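Long-range contacts in glucose-6-phosphate isomerase (Chlamydia trachomatis D/UW-3/CX, PDB 6OTU), which catalyses the reversible isomerisation of glucose-6-phosphate to fructose-6-phosphate: residues A[66-71]-A[318-323]; A[83-88]-A[303-308]. All blocks are in the same frame, centred on the assembly; numbering follows the deposited sequence.

Interaction 1: A[66-71]-A[318-323]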
loop_
_atom_site.group_PDB
_atom_site.type_symbol
_atom_site.label_atom_id
_atom_site.label_comp_id
_atom_site.label_asym_id
_atom_site.label_seq_id
_atom_site.Cartn_x
_atom_site.Cartn_y
_atom_site.Cartn_z
ATOM N N ARG A 66 -19.644 -3.986 -28.882
ATOM C CA ARG A 66 -18.760 -4.782 -29.732
ATOM C C ARG A 66 -17.659 -5.437 -28.908
ATOM O O ARG A 66 -17.406 -6.644 -29.018
ATOM C CB ARG A 66 -18.160 -3.881 -30.816
ATOM C CG ARG A 66 -17.290 -4.576 -31.846
ATOM C CD ARG A 66 -16.998 -3.687 -33.069
ATOM N NE ARG A 66 -16.157 -2.533 -32.740
ATOM C CZ ARG A 66 -15.010 -2.248 -33.348
ATOM N NH1 ARG A 66 -14.565 -3.040 -34.317
ATOM N NH2 ARG A 66 -14.312 -1.174 -32.990
ATOM N N CYS A 67 -17.004 -4.642 -28.066
ATOM C CA CYS A 67 -15.923 -5.120 -27.211
ATOM C C CYS A 67 -16.401 -6.194 -26.225
ATOM O O CYS A 67 -15.734 -7.222 -26.031
ATOM C CB CYS A 67 -15.340 -3.914 -26.472
ATOM S SG CYS A 67 -14.259 -4.305 -25.143
ATOM N N LEU A 68 -17.553 -5.968 -25.591
ATOM C CA LEU A 68 -18.096 -6.921 -24.631
ATOM C C LEU A 68 -18.576 -8.210 -25.297
ATOM O O LEU A 68 -18.570 -9.265 -24.655
ATOM C CB LEU A 68 -19.242 -6.274 -23.842
ATOM C CG LEU A 68 -18.831 -5.079 -22.965
ATOM C CD1 LEU A 68 -20.049 -4.244 -22.607
ATOM C CD2 LEU A 68 -18.085 -5.525 -21.708
ATOM N N GLU A 69 -19.008 -8.161 -26.563
ATOM C CA GLU A 69 -19.369 -9.411 -27.223
ATOM C C GLU A 69 -18.129 -10.259 -27.467
ATOM O O GLU A 69 -18.143 -11.474 -27.244
ATOM C CB GLU A 69 -20.115 -9.148 -28.532
ATOM N N ALA A 70 -17.037 -9.625 -27.879
ATOM C CA ALA A 70 -15.803 -10.354 -28.140
ATOM C C ALA A 70 -15.156 -10.854 -26.846
ATOM O O ALA A 70 -14.672 -11.993 -26.792
ATOM C CB ALA A 70 -14.842 -9.462 -28.930
ATOM N N LEU A 71 -15.107 -10.019 -25.801
ATOM C CA LEU A 71 -14.658 -10.521 -24.498
ATOM C C LEU A 71 -15.467 -11.747 -24.084
ATOM O O LEU A 71 -14.907 -12.733 -23.594
ATOM C CB LEU A 71 -14.762 -9.431 -23.429
ATOM C CG LEU A 71 -13.709 -8.315 -23.461
ATOM C CD1 LEU A 71 -14.065 -7.179 -22.502
ATOM C CD2 LEU A 71 -12.313 -8.867 -23.166
ATOM N N ALA A 318 -12.711 -10.001 -14.259
ATOM C CA ALA A 318 -11.511 -10.579 -14.856
ATOM C C ALA A 318 -11.329 -10.130 -16.305
ATOM O O ALA A 318 -10.226 -9.733 -16.701
ATOM C CB ALA A 318 -11.557 -12.103 -14.772
ATOM N N MET A 319 -12.401 -10.176 -17.117
ATOM C CA MET A 319 -12.251 -9.856 -18.540
ATOM C C MET A 319 -12.045 -8.356 -18.767
ATOM O O MET A 319 -11.254 -7.954 -19.635
ATOM C CB MET A 319 -13.456 -10.367 -19.336
ATOM C CG MET A 319 -13.657 -11.861 -19.232
ATOM S SD MET A 319 -12.169 -12.811 -19.609
ATOM C CE MET A 319 -11.983 -12.408 -21.346
ATOM N N LEU A 320 -12.725 -7.510 -17.986
ATOM C CA LEU A 320 -12.425 -6.076 -18.024
ATOM C C LEU A 320 -10.973 -5.803 -17.625
ATOM O O LEU A 320 -10.322 -4.908 -18.180
ATOM C CB LEU A 320 -13.385 -5.321 -17.107
ATOM C CG LEU A 320 -14.852 -5.254 -17.561
ATOM C CD1 LEU A 320 -15.752 -4.771 -16.441
ATOM C CD2 LEU A 320 -14.989 -4.361 -18.799
ATOM N N GLY A 321 -10.439 -6.566 -16.670
ATOM C CA GLY A 321 -9.025 -6.413 -16.338
ATOM C C GLY A 321 -8.118 -6.812 -17.488
ATOM O O GLY A 321 -7.123 -6.141 -17.768
ATOM N N VAL A 322 -8.463 -7.907 -18.176
ATOM C CA VAL A 322 -7.703 -8.363 -19.340
ATOM C C VAL A 322 -7.759 -7.320 -20.450
ATOM O O VAL A 322 -6.755 -7.050 -21.121
ATOM C CB VAL A 322 -8.241 -9.731 -19.815
ATOM C CG1 VAL A 322 -7.800 -10.039 -21.238
ATOM C CG2 VAL A 322 -7.855 -10.843 -18.845
ATOM N N TRP A 323 -8.937 -6.710 -20.650
ATOM C CA TRP A 323 -9.068 -5.594 -21.591
ATOM C C TRP A 323 -8.107 -4.468 -21.240
ATOM O O TRP A 323 -7.333 -4.013 -22.086
ATOM C CB TRP A 323 -10.510 -5.090 -21.610
ATOM C CG TRP A 323 -10.763 -3.829 -22.400
ATOM C CD1 TRP A 323 -11.078 -2.594 -21.896
ATOM C CD2 TRP A 323 -10.791 -3.689 -23.837
ATOM N NE1 TRP A 323 -11.275 -1.701 -22.917
ATOM C CE2 TRP A 323 -11.104 -2.340 -24.119
ATOM C CE3 TRP A 323 -10.563 -4.569 -24.907
ATOM C CZ2 TRP A 323 -11.188 -1.842 -25.426
ATOM C CZ3 TRP A 323 -10.649 -4.071 -26.215
ATOM C CH2 TRP A 323 -10.964 -2.721 -26.457
#
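A sulfur-aromatic contact, Cys67 against the indole of Trp323, marks one end of a buried helix-helix packing in this phosphoglucose isomerase, where helix 65-77 crosses helix 313-327. The axes of the two segments approach to 10.9 Å at 113°, a spacing bridged by large side chains; no hydrogen bond joins the two segments. Cys67 and Trp323 are each turned with the first side-chain atom beyond CB anti to the backbone N (chi1 168° for Cys67), which carries the thiol over one face of the indole. SG stands 3.6 Å from the centroid of the six-membered ring, only 5° off the ring normal, and is therefore almost equally far from all six ring atoms. Trp323 NE1 gives a weak hydrogen bond to Arg62 O, which may help fix the rotation of the ring, and Leu23 of helix 18-26 also packs on this side chain. Where the backbones are nearest, Leu71 and Met319 run alongside one another with opposite headings. Leu71 also sends CD1 to within 4.2 Å of Trp323 CB, bridging the two ends of the contact, while a looser touch joins the CD2 methyls of Leu68 and Leu320. Met319 bends at both chi2 and chi3 and sets its terminal methyl against helix 65-77, where CE comes to rest 4.0 Å from Leu71 CD2 and 3.7 Å from Leu71 O.

Interaction 2: A[83-88]-A[303-308]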
loop_
_atom_site.group_PDB
_atom_site.type_symbol
_atom_site.label_atom_id
_atom_site.label_comp_id
_atom_site.label_asym_id
_atom_site.label_seq_id
_atom_site.Cartn_x
_atom_site.Cartn_y
_atom_site.Cartn_z
ATOM N N GLN A 83 -12.944 -24.490 -16.827
ATOM C CA GLN A 83 -11.800 -24.552 -15.925
ATOM C C GLN A 83 -12.207 -24.232 -14.487
ATOM O O GLN A 83 -11.674 -24.826 -13.545
ATOM C CB GLN A 83 -10.698 -23.607 -16.410
ATOM C CG GLN A 83 -10.092 -23.998 -17.771
ATOM C CD GLN A 83 -8.894 -23.123 -18.130
ATOM O OE1 GLN A 83 -7.870 -23.143 -17.442
ATOM N NE2 GLN A 83 -9.028 -22.334 -19.200
ATOM N N MET A 84 -13.150 -23.304 -14.296
ATOM C CA MET A 84 -13.627 -23.009 -12.946
ATOM C C MET A 84 -14.305 -24.228 -12.332
ATOM O O MET A 84 -14.062 -24.561 -11.167
ATOM C CB MET A 84 -14.581 -21.812 -12.967
ATOM C CG MET A 84 -15.189 -21.427 -11.613
ATOM S SD MET A 84 -13.993 -21.063 -10.283
ATOM C CE MET A 84 -13.250 -19.481 -10.768
ATOM N N GLU A 85 -15.144 -24.917 -13.109
ATOM C CA GLU A 85 -15.739 -26.156 -12.624
ATOM C C GLU A 85 -14.661 -27.150 -12.234
ATOM O O GLU A 85 -14.666 -27.685 -11.118
ATOM C CB GLU A 85 -16.635 -26.775 -13.689
ATOM C CG GLU A 85 -17.950 -26.104 -13.884
ATOM C CD GLU A 85 -18.832 -26.900 -14.818
ATOM O OE1 GLU A 85 -19.100 -28.086 -14.501
ATOM O OE2 GLU A 85 -19.236 -26.347 -15.871
ATOM N N CYS A 86 -13.726 -27.404 -13.155
ATOM C CA CYS A 86 -12.645 -28.351 -12.909
ATOM C C CYS A 86 -11.932 -28.031 -11.601
ATOM O O CYS A 86 -11.717 -28.920 -10.768
ATOM C CB CYS A 86 -11.671 -28.348 -14.100
ATOM S SG CYS A 86 -12.204 -29.462 -15.479
ATOM N N MET A 87 -11.603 -26.750 -11.388
ATOM C CA MET A 87 -10.976 -26.325 -10.139
ATOM C C MET A 87 -11.853 -26.674 -8.944
ATOM O O MET A 87 -11.396 -27.318 -7.982
ATOM C CB MET A 87 -10.706 -24.817 -10.181
ATOM C CG MET A 87 -9.868 -24.301 -9.029
ATOM S SD MET A 87 -9.773 -22.487 -8.898
ATOM C CE MET A 87 -11.340 -22.118 -8.084
ATOM N N GLN A 88 -13.134 -26.279 -9.001
ATOM C CA GLN A 88 -14.018 -26.491 -7.861
ATOM C C GLN A 88 -14.349 -27.964 -7.654
ATOM O O GLN A 88 -14.661 -28.372 -6.527
ATOM C CB GLN A 88 -15.308 -25.685 -8.032
ATOM C CG GLN A 88 -15.129 -24.165 -7.929
ATOM C CD GLN A 88 -16.464 -23.445 -7.831
ATOM O OE1 GLN A 88 -17.387 -23.907 -7.152
ATOM N NE2 GLN A 88 -16.580 -22.326 -8.525
ATOM N N HIS A 303 -21.991 -18.603 -7.789
ATOM C CA HIS A 303 -22.336 -17.607 -8.797
ATOM C C HIS A 303 -21.302 -17.551 -9.916
ATOM O O HIS A 303 -21.653 -17.225 -11.058
ATOM C CB HIS A 303 -22.499 -16.242 -8.125
ATOM C CG HIS A 303 -22.469 -15.079 -9.073
ATOM N ND1 HIS A 303 -23.574 -14.668 -9.788
ATOM C CD2 HIS A 303 -21.473 -14.221 -9.394
ATOM C CE1 HIS A 303 -23.250 -13.620 -10.525
ATOM N NE2 HIS A 303 -21.978 -13.333 -10.308
ATOM N N ALA A 304 -20.035 -17.881 -9.613
ATOM C CA ALA A 304 -18.941 -17.797 -10.583
ATOM C C ALA A 304 -19.035 -18.831 -11.703
ATOM O O ALA A 304 -18.226 -18.763 -12.642
ATOM C CB ALA A 304 -17.591 -17.950 -9.882
ATOM N N LEU A 305 -19.976 -19.783 -11.620
ATOM C CA LEU A 305 -20.249 -20.744 -12.683
ATOM C C LEU A 305 -21.236 -20.222 -13.722
ATOM O O LEU A 305 -21.582 -20.961 -14.657
ATOM C CB LEU A 305 -20.803 -22.059 -12.105
ATOM C CG LEU A 305 -19.906 -23.039 -11.343
ATOM C CD1 LEU A 305 -18.513 -23.150 -11.964
ATOM C CD2 LEU A 305 -19.818 -22.658 -9.885
ATOM N N THR A 306 -21.710 -18.991 -13.566
ATOM C CA THR A 306 -22.656 -18.402 -14.504
ATOM C C THR A 306 -21.984 -18.177 -15.854
ATOM O O THR A 306 -21.000 -17.441 -15.933
ATOM C CB THR A 306 -23.192 -17.086 -13.941
ATOM O OG1 THR A 306 -23.845 -17.338 -12.689
ATOM C CG2 THR A 306 -24.166 -16.418 -14.918
ATOM N N PRO A 307 -22.499 -18.754 -16.938
ATOM C CA PRO A 307 -21.725 -18.767 -18.192
ATOM C C PRO A 307 -21.667 -17.437 -18.925
ATOM O O PRO A 307 -20.659 -17.184 -19.592
ATOM C CB PRO A 307 -22.437 -19.833 -19.035
ATOM C CG PRO A 307 -23.358 -20.548 -18.083
ATOM C CD PRO A 307 -23.699 -19.600 -17.001
ATOM N N LYS A 308 -22.702 -16.596 -18.857
ATOM C CA LYS A 308 -22.659 -15.294 -19.523
ATOM C C LYS A 308 -21.782 -14.336 -18.719
ATOM O O LYS A 308 -22.082 -14.040 -17.553
ATOM C CB LYS A 308 -24.065 -14.715 -19.711
#
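Leu305 and Met84 meet through contrasting first torsions: CG of Leu305 lies anti to its carbonyl carbon (chi1 -73°), reaching toward helix 80-89, whereas Met84 holds CG anti to the backbone N (chi1 178°) and then bends at chi2 and chi3. A type I beta turn, residues 303-306, lays Leu305 on helix 80-89. The turn forms where helix 287-303 gives way to the loop before helix 313-327, and Leu305 is the turn residue whose two methyls touch the helix. CD1 sits against the aliphatic parts of consecutive residues, 3.8 Å from Met84 CG and 3.6 Å from Glu85 CG; the Met84 side chain lies roughly perpendicular to that of Leu305. CD2 faces the carboxamide end of Gln88, one helical turn on from Met84, each of the two side chains reaching out to the other from its own backbone. The amide nitrogen of Gln88 has polar partners of its own: NE2 donates to Asp301 O, just before the turn, and makes a weak but nearly straight hydrogen bond to Met84 SD. This side chain thus ties helix 80-89 to the end of helix 287-303 while also touching Leu305. Met84 also packs on His478 and Phe482 of helix 466-487. The turn is closed by a fork at His303 O, which accepts from Thr306 N at 3.1 Å and from Thr306 OG1 at 2.7 Å, the hydroxyl lying 18° from the carbonyl plane.

Interactions 1 and 2 lie on the same side of the chain's centre, their own centres about 17 Å apart and their nearest atoms about 8 Å apart, without touching. Along the chain the order is 66-71, 83-88, 303-308, 318-323, so the inner pair is interaction 2 and the outer pair interaction 1. Helices 65-77 and 80-89 are successive, and the loop holding 303-308 leads, after a few more residues, into helix 313-327. Two neighbouring early elements thus meet two neighbouring later ones in reversed order, joining parts of one chain more than 200 residues apart. Helix 466-487 backs both regions, through Phe482, which touches Ala318 and Met84. Both contacts are structural packing away from the annotated active-site residues.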